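Long-range contact in regulator of nonsense transcripts 2 (PDB 4CEM), which acts in nonsense-mediated mRNA decay, the surveillance pathway that destroys transcripts with premature stop codons, and contains three MIF4G domains: residues V59-I65 / S92-L98. Numbering follows the deposited sequence.
Sequences VKKLKTI and SIVEAKL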
loop_
_atom_site.group_PDB
_atom_site.type_symbol
_atom_site.label_atom_id
_atom_site.label_comp_id
_atom_site.label_asym_id
_atom_site.label_seq_id
_atom_site.Cartn_x
_atom_site.Cartn_y
_atom_site.Cartn_z
ATOM N N VAL A 59 12.262 5.224 21.540
ATOM C CA VAL A 59 11.744 6.082 20.469
ATOM C C VAL A 59 12.682 6.118 19.267
ATOM O O VAL A 59 12.229 6.227 18.130
ATOM C CB VAL A 59 11.490 7.524 20.952
ATOM C CG1 VAL A 59 11.255 8.467 19.769
ATOM C CG2 VAL A 59 10.296 7.552 21.901
ATOM N N LYS A 60 13.980 6.009 19.515
ATOM C CA LYS A 60 14.951 6.022 18.432
ATOM C C LYS A 60 14.924 4.712 17.656
ATOM O O LYS A 60 14.994 4.720 16.430
ATOM C CB LYS A 60 16.357 6.286 18.965
ATOM C CG LYS A 60 17.334 6.698 17.881
ATOM C CD LYS A 60 18.711 6.972 18.460
ATOM C CE LYS A 60 19.717 7.291 17.367
ATOM N NZ LYS A 60 21.075 7.504 17.936
ATOM N N LYS A 61 14.824 3.590 18.367
ATOM C CA LYS A 61 14.719 2.276 17.721
ATOM C C LYS A 61 13.505 2.185 16.819
ATOM O O LYS A 61 13.555 1.547 15.768
ATOM C CB LYS A 61 14.663 1.156 18.760
ATOM C CG LYS A 61 16.030 0.644 19.170
ATOM C CD LYS A 61 16.002 0.027 20.552
ATOM C CE LYS A 61 17.401 -0.363 21.006
ATOM N NZ LYS A 61 17.732 0.220 22.342
ATOM N N LEU A 62 12.424 2.849 17.213
ATOM C CA LEU A 62 11.213 2.893 16.393
ATOM C C LEU A 62 11.407 3.530 15.007
ATOM O O LEU A 62 10.513 3.454 14.157
ATOM C CB LEU A 62 10.087 3.623 17.135
ATOM C CG LEU A 62 9.394 2.851 18.261
ATOM C CD1 LEU A 62 8.469 3.752 19.079
ATOM C CD2 LEU A 62 8.638 1.659 17.681
ATOM N N LYS A 63 12.547 4.172 14.773
ATOM C CA LYS A 63 12.806 4.762 13.461
ATOM C C LYS A 63 13.222 3.728 12.436
ATOM O O LYS A 63 13.090 3.972 11.249
ATOM C CB LYS A 63 13.850 5.875 13.560
ATOM C CG LYS A 63 13.336 7.069 14.347
ATOM C CD LYS A 63 14.290 8.254 14.337
ATOM C CE LYS A 63 13.521 9.560 14.548
ATOM N NZ LYS A 63 14.265 10.534 15.389
ATOM N N THR A 64 13.693 2.570 12.890
ATOM C CA THR A 64 14.132 1.493 12.002
ATOM C C THR A 64 13.426 0.182 12.352
ATOM O O THR A 64 14.067 -0.820 12.683
ATOM C CB THR A 64 15.652 1.292 12.129
ATOM O OG1 THR A 64 15.987 1.050 13.505
ATOM C CG2 THR A 64 16.400 2.527 11.633
ATOM N N ILE A 65 12.098 0.194 12.299
ATOM C CA ILE A 65 11.321 -0.977 12.684
ATOM C C ILE A 65 11.550 -2.090 11.677
ATOM O O ILE A 65 11.520 -1.867 10.478
ATOM C CB ILE A 65 9.814 -0.675 12.787
ATOM C CG1 ILE A 65 9.547 0.236 13.983
ATOM C CG2 ILE A 65 9.018 -1.968 12.937
ATOM C CD1 ILE A 65 8.132 0.783 14.030
ATOM N N SER A 92 8.690 8.984 15.014
ATOM C CA SER A 92 9.603 7.922 14.567
ATOM C C SER A 92 8.885 6.937 13.641
ATOM O O SER A 92 9.373 6.609 12.567
ATOM C CB SER A 92 10.174 7.168 15.768
ATOM O OG SER A 92 10.949 8.023 16.590
ATOM N N ILE A 93 7.709 6.489 14.064
ATOM C CA ILE A 93 6.898 5.535 13.300
ATOM C C ILE A 93 6.529 6.073 11.912
ATOM O O ILE A 93 6.635 5.353 10.925
ATOM C CB ILE A 93 5.616 5.143 14.080
ATOM C CG1 ILE A 93 5.971 4.288 15.302
ATOM C CG2 ILE A 93 4.633 4.400 13.188
ATOM C CD1 ILE A 93 4.854 4.162 16.311
ATOM N N VAL A 94 6.107 7.328 11.824
ATOM C CA VAL A 94 5.715 7.885 10.529
ATOM C C VAL A 94 6.906 8.090 9.581
ATOM O O VAL A 94 6.784 7.881 8.373
ATOM C CB VAL A 94 4.940 9.206 10.685
ATOM C CG1 VAL A 94 4.632 9.808 9.321
ATOM C CG2 VAL A 94 3.659 8.972 11.471
ATOM N N GLU A 95 8.055 8.478 10.122
ATOM C CA GLU A 95 9.244 8.740 9.299
ATOM C C GLU A 95 9.996 7.463 8.914
ATOM O O GLU A 95 10.600 7.401 7.851
ATOM C CB GLU A 95 10.190 9.695 10.030
ATOM C CG GLU A 95 9.612 11.097 10.242
ATOM C CD GLU A 95 10.136 11.801 11.496
ATOM O OE1 GLU A 95 10.935 11.198 12.259
ATOM O OE2 GLU A 95 9.732 12.969 11.724
ATOM N N ALA A 96 9.965 6.455 9.780
ATOM C CA ALA A 96 10.685 5.204 9.547
ATOM C C ALA A 96 10.491 4.660 8.127
ATOM O O ALA A 96 9.384 4.653 7.601
ATOM C CB ALA A 96 10.252 4.161 10.563
ATOM N N LYS A 97 11.578 4.205 7.515
ATOM C CA LYS A 97 11.543 3.658 6.161
ATOM C C LYS A 97 11.390 2.145 6.238
ATOM O O LYS A 97 12.339 1.429 6.550
ATOM C CB LYS A 97 12.819 4.034 5.406
ATOM C CG LYS A 97 12.980 5.534 5.199
ATOM C CD LYS A 97 14.445 5.948 5.178
ATOM C CE LYS A 97 14.603 7.462 5.203
ATOM N NZ LYS A 97 16.002 7.864 5.527
ATOM N N LEU A 98 10.181 1.671 5.966
ATOM C CA LEU A 98 9.844 0.263 6.123
ATOM C C LEU A 98 9.914 -0.467 4.792
ATOM O O LEU A 98 9.407 0.020 3.788
ATOM C CB LEU A 98 8.424 0.132 6.677
ATOM C CG LEU A 98 8.144 0.740 8.051
ATOM C CD1 LEU A 98 6.649 0.950 8.259
ATOM C CD2 LEU A 98 8.719 -0.146 9.144
#
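Ser92 sends its hydroxyl to the carbonyl of Val59, joining helix 52-61 to the last turn of helix 86-95 in the all-helical MIF4G domain. The bond from Ser92 OG to Val59 O measures 2.7 Å. Its C=O...OG angle is 140°, and the hydroxyl comes in tilted over the face of the carbonyl group. With OG anti to its own carbonyl carbon (chi1 -63°), the hydroxyl can also make a weak hydrogen bond to Glu88 O, one turn back in the same helix. Without the hydroxyl, as with an alanine at this position, Val59 O is likely to lose its donor from the other helix, and Lys63 CG and CE the oxygen they lie against.

Lys63 can be followed outward over that serine. CB leads to CG, which lies 3.5 Å from Ser92 CB; CD continues past the hydroxyl, and CE comes within 3.6 Å of Ser92 OG. The chain then bends at chi4 (143°), while the Glu95 side chain runs abreast of it. Lys63 NZ stops 4.6 Å from Glu95 OE1, so the opposite charges probably attract without forming a direct salt bridge.

On the buried flank, Leu62 and Ile65 both approach Ile93 through apolar carbons, and helix 103-116 adds Leu109 and Phe113 against Leu62. Past the helix end, Ala96 directs CB at the Lys63 carbonyl, and Lys63 CA lies 4.5 Å from Ala96 CA. Farther along, Leu98, which also touches Phe152 of helix 143-158, brings its CD2 branch to 3.8 Å from Ile65 CB.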